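Local atomic coordinates of conserved hypothetical protein (PDB entry 2F06), a protein that is of unknown function but, as a pair of ACT domains with bound histidine, probably senses an amino acid in the manner of regulatory subunits. Residues P80-P83 against G84-A87; G91-A95 against E96-I100; F106-N110 against V111-V115. All blocks are in the same frame, centred on the assembly; numbering follows the deposited sequence.

Contact 1. Residues P80-P83 against G84-A87; sequences PNVP and GALA. With HIS (histidine), chain C.
The methyl group of Ala85 packs closely against two backbone carbonyl oxygens of the preceding turn, with CB 3.1 Å from Pro80 O and 3.2 Å from Val82 O. Apolar contact adds little to this: Val82 CG2 stands 4.4 Å from Ala85 CB. The backbone link is a type II turn from Val82 to Ala85, closed by a weak bond from Ala85 N to Val82 O (3.4 Å, 144° at the hydrogen). Gly84, with positive phi, is both the third residue of the turn and the N-cap of the helix that starts at Ala85.

Polar contacts with the bound histidine span both segments. At its amino end, HIS N donates to Asn81 OD1 at 2.7 Å; with CG anti to the backbone N (chi1 -175°), the amide of Asn81 extends to the ligand. At its carboxylate, Leu86 N gives a nearly straight bond to HIS OXT (3.0 Å, 167°). The first turn of the helix thus receives the carboxylate, where the helix dipole would probably favour a negative charge. The imidazole has an apolar neighbour in Leu86, whose CD2 lies 3.5 Å from HIS CD2.

Ser105 and, from the second subunit, Asn33 and Leu34 complete the hydrogen bonding of the ligand, consistent with an effector site at an ACT domain interface. The turn links the end of strand 69-80 to helix 85-95; Asn81 rests on Ala107 of strand 100-108, and Leu86 packs on Met103 of that strand and on Leu37 of the second subunit.

Contact 2. Residues G91-A95 against E96-I100; sequences GFLSA and EGVFI
A Schellman motif ends helix 85-95, with Gly97 as its C-prime residue in a positive-phi conformation. Its two bonds run from Val98 N to Leu93 O (3.0 Å, 163°) and from Gly97 N to Ser94 O (2.9 Å). Leu93 O also accepts from Glu96 N at 3.0 Å, so two donors grip it from opposite faces of its carbonyl plane. Side chains close over the reversal: Leu93 CD2 meets Val98 CG1 at 3.9 Å, the two chains crossing obliquely, while the other branch, CD1, meets Ile100 CD1 at 3.9 Å and roughly at a right angle. In the ACT fold this turn carries the chain from a helix on one side of the sheet into the next strand, here 100-108, and Leu93 and Val98 both lean on Cys124 of the neighbouring helix 121-130. On another side of the turn, in one of two modelled conformers of Phe99 and to that extent doubtful, Gly97 C lies over the centre of one face of the ring, 3.8 Å above the ring plane, and Ser94 CB is at the ring edge, 3.8 Å from Phe99 CE1. Lys16 of the second subunit packs on Phe99, and Thr21 of that subunit on Ser94.

Contact 3. Residues F106-N110 against V111-V115; sequences FANNN and VANVV. With HIS (histidine), chain C.
Asn108 CG lies anti to its own N (chi1 158°) and Val111 CG2 stands between the backbone N and carbonyl carbon of its residue, which lays the two side chains side by side, pointing the same way, with CG2 3.6 Å from Asn108 O. Asn113, turned with CG anti to the carbonyl carbon (chi1 -70°), brings OD1 to 3.6 Å from Asn108 CB. Asn108, Val111 and Asn113 thus share one face of a beta hairpin whose type II' turn runs from Asn108 to Val111. Asn108 and Val111 form a hydrogen-bonded pair, with Asn108 N to Val111 O at 2.8 Å and Val111 N to Asn108 O at 3.0 Å. Further along, Asn113 N approaches Phe106 O nearly end-on to the carbonyl (3.1 Å), while the return bond from Phe106 N to Asn113 O is weak. A water lies 2.6 Å from Phe106 O. Ala107 and Ala112 form the non-hydrogen-bonded pair between, their side chains on the opposite face; there Ala112 CB touches the imidazole of the bound histidine, 3.4 Å from HIS ND1. Phe106 continues the sheet by antiparallel pairing with a strand of the second subunit.

Overall arrangement
From the N terminus, strand 69-80 leads into contact 1, which closes the turn onto helix 85-95. Contact 2 then closes the far end of the same helix and hands the chain to strand 100-108. Contact 3 closes the hairpin between that strand and strand 111-118. The three follow in series; none nests within or crosses another. Contacts 1 and 3 have centres 10 Å apart and touch directly, Asn81 probably hydrogen-bonding to both Asn109 and Asn110, so the loop after strand 69-80 is tied to the hairpin turn, with the bound histidine touching both. Contact 2 lies about 20 Å from contact 3, centre to centre. All three meet the second subunit.

Contact 1. Residues P80-P83 against G84-A87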
loop_
_atom_site.group_PDB
_atom_site.type_symbol
_atom_site.label_atom_id
_atom_site.label_comp_id
_atom_site.label_asym_id
_atom_site.label_seq_id
_atom_site.Cartn_x
_atom_site.Cartn_y
_atom_site.Cartn_z
ATOM N N PRO A 80 0.579 -23.244 17.621
ATOM C CA PRO A 80 1.706 -24.135 17.267
ATOM C C PRO A 80 2.427 -23.812 15.939
ATOM O O PRO A 80 1.820 -23.303 14.975
ATOM C CB PRO A 80 1.061 -25.539 17.310
ATOM C CG PRO A 80 -0.020 -25.378 18.360
ATOM C CD PRO A 80 -0.622 -24.024 18.010
ATOM N N ASN A 81 3.740 -24.069 15.937
ATOM C CA ASN A 81 4.538 -23.863 14.745
ATOM C C ASN A 81 4.510 -25.129 13.923
ATOM O O ASN A 81 5.544 -25.771 13.721
ATOM C CB ASN A 81 5.992 -23.434 15.055
ATOM C CG ASN A 81 6.782 -23.091 13.783
ATOM O OD1 ASN A 81 6.193 -22.697 12.789
ATOM N ND2 ASN A 81 8.110 -23.268 13.810
ATOM N N VAL A 82 3.321 -25.451 13.435
ATOM C CA VAL A 82 3.116 -26.619 12.567
ATOM C C VAL A 82 2.184 -26.204 11.422
ATOM O O VAL A 82 1.484 -25.209 11.565
ATOM C CB VAL A 82 2.669 -27.938 13.336
ATOM C CG1 VAL A 82 3.598 -28.253 14.521
ATOM C CG2 VAL A 82 1.170 -27.944 13.774
ATOM N N PRO A 83 2.245 -26.901 10.257
ATOM C CA PRO A 83 1.356 -26.638 9.133
ATOM C C PRO A 83 -0.122 -26.655 9.524
ATOM O O PRO A 83 -0.558 -27.551 10.267
ATOM C CB PRO A 83 1.695 -27.795 8.189
ATOM C CG PRO A 83 3.192 -27.866 8.357
ATOM C CD PRO A 83 3.233 -27.930 9.866
ATOM N N GLY A 84 -0.862 -25.656 9.040
ATOM C CA GLY A 84 -2.318 -25.617 9.234
ATOM C C GLY A 84 -2.789 -24.998 10.542
ATOM O O GLY A 84 -3.998 -24.916 10.806
ATOM N N ALA A 85 -1.826 -24.569 11.357
ATOM C CA ALA A 85 -2.109 -24.130 12.689
ATOM C C ALA A 85 -2.770 -22.769 12.594
ATOM O O ALA A 85 -3.828 -22.560 13.178
ATOM C CB ALA A 85 -0.844 -24.071 13.484
ATOM N N LEU A 86 -2.157 -21.858 11.829
ATOM C CA LEU A 86 -2.739 -20.538 11.575
ATOM C C LEU A 86 -4.076 -20.644 10.823
ATOM O O LEU A 86 -5.004 -19.902 11.125
ATOM C CB LEU A 86 -1.765 -19.643 10.795
ATOM C CG LEU A 86 -2.202 -18.191 10.533
ATOM C CD1 LEU A 86 -2.652 -17.418 11.827
ATOM C CD2 LEU A 86 -1.094 -17.447 9.799
ATOM N N ALA A 87 -4.127 -21.551 9.839
ATOM C CA ALA A 87 -5.302 -21.917 9.080
ATOM C C ALA A 87 -6.522 -22.168 9.952
ATOM O O ALA A 87 -7.630 -21.826 9.550
ATOM C CB ALA A 87 -5.030 -23.208 8.252
HETATM N N HIS C . 4.044 -22.453 11.238
HETATM C CA HIS C . 2.566 -22.329 11.502
HETATM C C HIS C . 1.624 -22.499 10.345
HETATM O O HIS C . 1.940 -22.984 9.263
HETATM C CB HIS C . 2.197 -21.033 12.245
HETATM C CG HIS C . 2.626 -19.739 11.574
HETATM N ND1 HIS C . 3.943 -19.299 11.549
HETATM C CD2 HIS C . 1.889 -18.728 11.046
HETATM C CE1 HIS C . 3.997 -18.104 10.973
HETATM N NE2 HIS C . 2.760 -17.733 10.667
HETATM O OXT HIS C . 0.457 -22.103 10.481
#

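Contact 2. Residues G91-A95 against E96-I100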
loop_
_atom_site.group_PDB
_atom_site.type_symbol
_atom_site.label_atom_id
_atom_site.label_comp_id
_atom_site.label_asym_id
_atom_site.label_seq_id
_atom_site.Cartn_x
_atom_site.Cartn_y
_atom_site.Cartn_z
ATOM N N GLY A 91 -9.957 -19.848 10.246
ATOM C CA GLY A 91 -11.193 -20.502 9.886
ATOM C C GLY A 91 -12.188 -20.291 11.013
ATOM O O GLY A 91 -13.378 -20.092 10.753
ATOM N N PHE A 92 -11.720 -20.318 12.264
ATOM C CA PHE A 92 -12.597 -19.974 13.380
ATOM C C PHE A 92 -13.098 -18.561 13.115
ATOM O O PHE A 92 -14.272 -18.301 13.201
ATOM C CB PHE A 92 -11.900 -19.966 14.745
ATOM C CG PHE A 92 -11.463 -21.328 15.280
ATOM C CD1 PHE A 92 -12.183 -22.472 15.054
ATOM C CD2 PHE A 92 -10.296 -21.415 16.069
ATOM C CE1 PHE A 92 -11.767 -23.706 15.605
ATOM C CE2 PHE A 92 -9.850 -22.624 16.593
ATOM C CZ PHE A 92 -10.597 -23.773 16.366
ATOM N N LEU A 93 -12.211 -17.633 12.769
ATOM C CA LEU A 93 -12.616 -16.228 12.664
ATOM C C LEU A 93 -13.543 -16.051 11.515
ATOM O O LEU A 93 -14.583 -15.407 11.649
ATOM C CB LEU A 93 -11.413 -15.279 12.481
ATOM C CG LEU A 93 -10.507 -15.205 13.682
ATOM C CD1 LEU A 93 -9.195 -14.603 13.374
ATOM C CD2 LEU A 93 -11.260 -14.444 14.747
ATOM N N SER A 94 -13.178 -16.593 10.363
ATOM C CA SER A 94 -14.008 -16.360 9.207
ATOM C C SER A 94 -15.419 -17.036 9.308
ATOM O O SER A 94 -16.413 -16.423 8.929
ATOM C CB SER A 94 -13.233 -16.643 7.917
ATOM O OG SER A 94 -13.296 -17.996 7.571
ATOM N N ALA A 95 -15.510 -18.218 9.927
ATOM C CA ALA A 95 -16.802 -18.866 10.223
ATOM C C ALA A 95 -17.739 -17.966 11.046
ATOM O O ALA A 95 -18.986 -18.112 11.000
ATOM C CB ALA A 95 -16.594 -20.192 10.928
ATOM N N GLU A 96 -17.140 -17.009 11.770
ATOM C CA GLU A 96 -17.913 -16.058 12.584
ATOM C C GLU A 96 -17.980 -14.653 11.979
ATOM O O GLU A 96 -18.356 -13.698 12.668
ATOM C CB GLU A 96 -17.360 -15.972 14.011
ATOM C CG GLU A 96 -17.510 -17.227 14.874
ATOM C CD GLU A 96 -18.921 -17.541 15.251
ATOM O OE1 GLU A 96 -19.722 -16.611 15.583
ATOM O OE2 GLU A 96 -19.237 -18.758 15.211
ATOM N N GLY A 97 -17.586 -14.532 10.711
ATOM C CA GLY A 97 -17.609 -13.253 9.994
ATOM C C GLY A 97 -16.609 -12.198 10.463
ATOM O O GLY A 97 -16.840 -11.009 10.258
ATOM N N VAL A 98 -15.506 -12.627 11.095
ATOM C CA VAL A 98 -14.476 -11.710 11.556
ATOM C C VAL A 98 -13.296 -11.782 10.566
ATOM O O VAL A 98 -12.690 -12.846 10.403
ATOM C CB VAL A 98 -13.905 -12.071 12.951
ATOM C CG1 VAL A 98 -12.684 -11.126 13.264
ATOM C CG2 VAL A 98 -14.922 -11.965 14.024
ATOM N N PHE A 99 -12.968 -10.698 9.884
ATOM C CA PHE A 99 -11.918 -10.805 8.876
ATOM C C PHE A 99 -10.620 -10.047 9.265
ATOM O O PHE A 99 -10.630 -9.189 10.192
ATOM C CB PHE A 99 -12.488 -10.492 7.483
ATOM C CG PHE A 99 -13.767 -11.253 7.177
ATOM C CD1 PHE A 99 -13.804 -12.648 7.272
ATOM C CD2 PHE A 99 -14.941 -10.578 6.836
ATOM C CE1 PHE A 99 -14.985 -13.358 7.021
ATOM C CE2 PHE A 99 -16.118 -11.285 6.578
ATOM C CZ PHE A 99 -16.139 -12.675 6.671
ATOM N N ILE A 100 -9.505 -10.437 8.644
ATOM C CA ILE A 100 -8.189 -9.875 8.971
ATOM C C ILE A 100 -7.957 -8.645 8.091
ATOM O O ILE A 100 -8.066 -8.797 6.879
ATOM C CB ILE A 100 -7.101 -10.965 8.664
ATOM C CG1 ILE A 100 -7.420 -12.336 9.342
ATOM C CG2 ILE A 100 -5.717 -10.465 8.971
ATOM C CD1 ILE A 100 -7.083 -12.440 10.875
#

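Contact 3. Residues F106-N110 against V111-V115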
loop_
_atom_site.group_PDB
_atom_site.type_symbol
_atom_site.label_atom_id
_atom_site.label_comp_id
_atom_site.label_asym_id
_atom_site.label_seq_id
_atom_site.Cartn_x
_atom_site.Cartn_y
_atom_site.Cartn_z
ATOM N N PHE A 106 5.893 -14.411 12.879
ATOM C CA PHE A 106 7.122 -15.211 12.699
ATOM C C PHE A 106 6.929 -16.465 13.549
ATOM O O PHE A 106 6.305 -16.404 14.620
ATOM C CB PHE A 106 8.415 -14.513 13.188
ATOM C CG PHE A 106 9.270 -13.886 12.094
ATOM C CD1 PHE A 106 8.917 -12.653 11.510
ATOM C CD2 PHE A 106 10.442 -14.515 11.669
ATOM C CE1 PHE A 106 9.716 -12.067 10.496
ATOM C CE2 PHE A 106 11.236 -13.976 10.668
ATOM C CZ PHE A 106 10.882 -12.718 10.078
ATOM N N ALA A 107 7.522 -17.562 13.112
ATOM C CA ALA A 107 7.729 -18.720 13.962
ATOM C C ALA A 107 8.812 -18.437 15.011
ATOM O O ALA A 107 9.879 -17.944 14.693
ATOM C CB ALA A 107 8.119 -19.943 13.114
ATOM N N ASN A 108 8.509 -18.785 16.259
ATOM C CA ASN A 108 9.427 -18.689 17.399
ATOM C C ASN A 108 9.546 -20.098 18.028
ATOM O O ASN A 108 8.739 -20.538 18.870
ATOM C CB ASN A 108 8.946 -17.560 18.351
ATOM C CG ASN A 108 9.462 -17.695 19.771
ATOM O OD1 ASN A 108 8.774 -18.246 20.644
ATOM N ND2 ASN A 108 10.652 -17.176 20.029
ATOM N N ASN A 109 10.585 -20.800 17.568
ATOM C CA ASN A 109 10.824 -22.196 17.875
ATOM C C ASN A 109 9.576 -23.076 17.698
ATOM O O ASN A 109 9.167 -23.341 16.577
ATOM C CB ASN A 109 11.459 -22.340 19.262
ATOM C CG ASN A 109 12.925 -22.023 19.253
ATOM O OD1 ASN A 109 13.758 -22.931 19.291
ATOM N ND2 ASN A 109 13.265 -20.740 19.166
ATOM N N ASN A 110 8.981 -23.517 18.804
ATOM C CA ASN A 110 7.852 -24.405 18.785
ATOM C C ASN A 110 6.469 -23.733 18.626
ATOM O O ASN A 110 5.443 -24.415 18.452
ATOM C CB ASN A 110 7.894 -25.245 20.066
ATOM C CG ASN A 110 9.126 -26.161 20.149
ATOM O OD1 ASN A 110 9.512 -26.573 21.244
ATOM N ND2 ASN A 110 9.738 -26.489 19.011
ATOM N N VAL A 111 6.407 -22.412 18.774
ATOM C CA VAL A 111 5.139 -21.692 18.551
ATOM C C VAL A 111 5.339 -20.617 17.493
ATOM O O VAL A 111 6.414 -20.453 16.943
ATOM C CB VAL A 111 4.567 -21.042 19.855
ATOM C CG1 VAL A 111 4.247 -22.086 20.939
ATOM C CG2 VAL A 111 5.514 -19.991 20.365
ATOM N N ALA A 112 4.305 -19.853 17.223
ATOM C CA ALA A 112 4.399 -18.761 16.290
ATOM C C ALA A 112 3.616 -17.643 16.917
ATOM O O ALA A 112 2.610 -17.882 17.542
ATOM C CB ALA A 112 3.795 -19.165 14.970
ATOM N N ASN A 113 4.122 -16.427 16.805
ATOM C CA ASN A 113 3.490 -15.244 17.357
ATOM C C ASN A 113 2.836 -14.492 16.215
ATOM O O ASN A 113 3.444 -14.310 15.171
ATOM C CB ASN A 113 4.577 -14.384 18.045
ATOM C CG ASN A 113 5.090 -15.046 19.309
ATOM O OD1 ASN A 113 6.289 -15.355 19.442
ATOM N ND2 ASN A 113 4.191 -15.338 20.214
ATOM N N VAL A 114 1.599 -14.080 16.398
ATOM C CA VAL A 114 0.874 -13.427 15.321
ATOM C C VAL A 114 0.260 -12.165 15.865
ATOM O O VAL A 114 -0.405 -12.206 16.886
ATOM C CB VAL A 114 -0.283 -14.332 14.713
ATOM C CG1 VAL A 114 -0.787 -13.714 13.384
ATOM C CG2 VAL A 114 0.213 -15.790 14.521
ATOM N N VAL A 115 0.521 -11.053 15.186
ATOM C CA VAL A 115 -0.176 -9.792 15.415
ATOM C C VAL A 115 -1.265 -9.568 14.380
ATOM O O VAL A 115 -1.026 -9.585 13.155
ATOM C CB VAL A 115 0.818 -8.625 15.364
ATOM C CG1 VAL A 115 0.082 -7.254 15.330
ATOM C CG2 VAL A 115 1.801 -8.724 16.522
HETATM N N HIS C . 4.044 -22.453 11.238
HETATM C CA HIS C . 2.566 -22.329 11.502
HETATM C C HIS C . 1.624 -22.499 10.345
HETATM O O HIS C . 1.940 -22.984 9.263
HETATM C CB HIS C . 2.197 -21.033 12.245
HETATM C CG HIS C . 2.626 -19.739 11.574
HETATM N ND1 HIS C . 3.943 -19.299 11.549
HETATM C CD2 HIS C . 1.889 -18.728 11.046
HETATM C CE1 HIS C . 3.997 -18.104 10.973
HETATM N NE2 HIS C . 2.760 -17.733 10.667
HETATM O OXT HIS C . 0.457 -22.103 10.481
HETATM O O HOH W 1 7.865 -15.225 16.358
#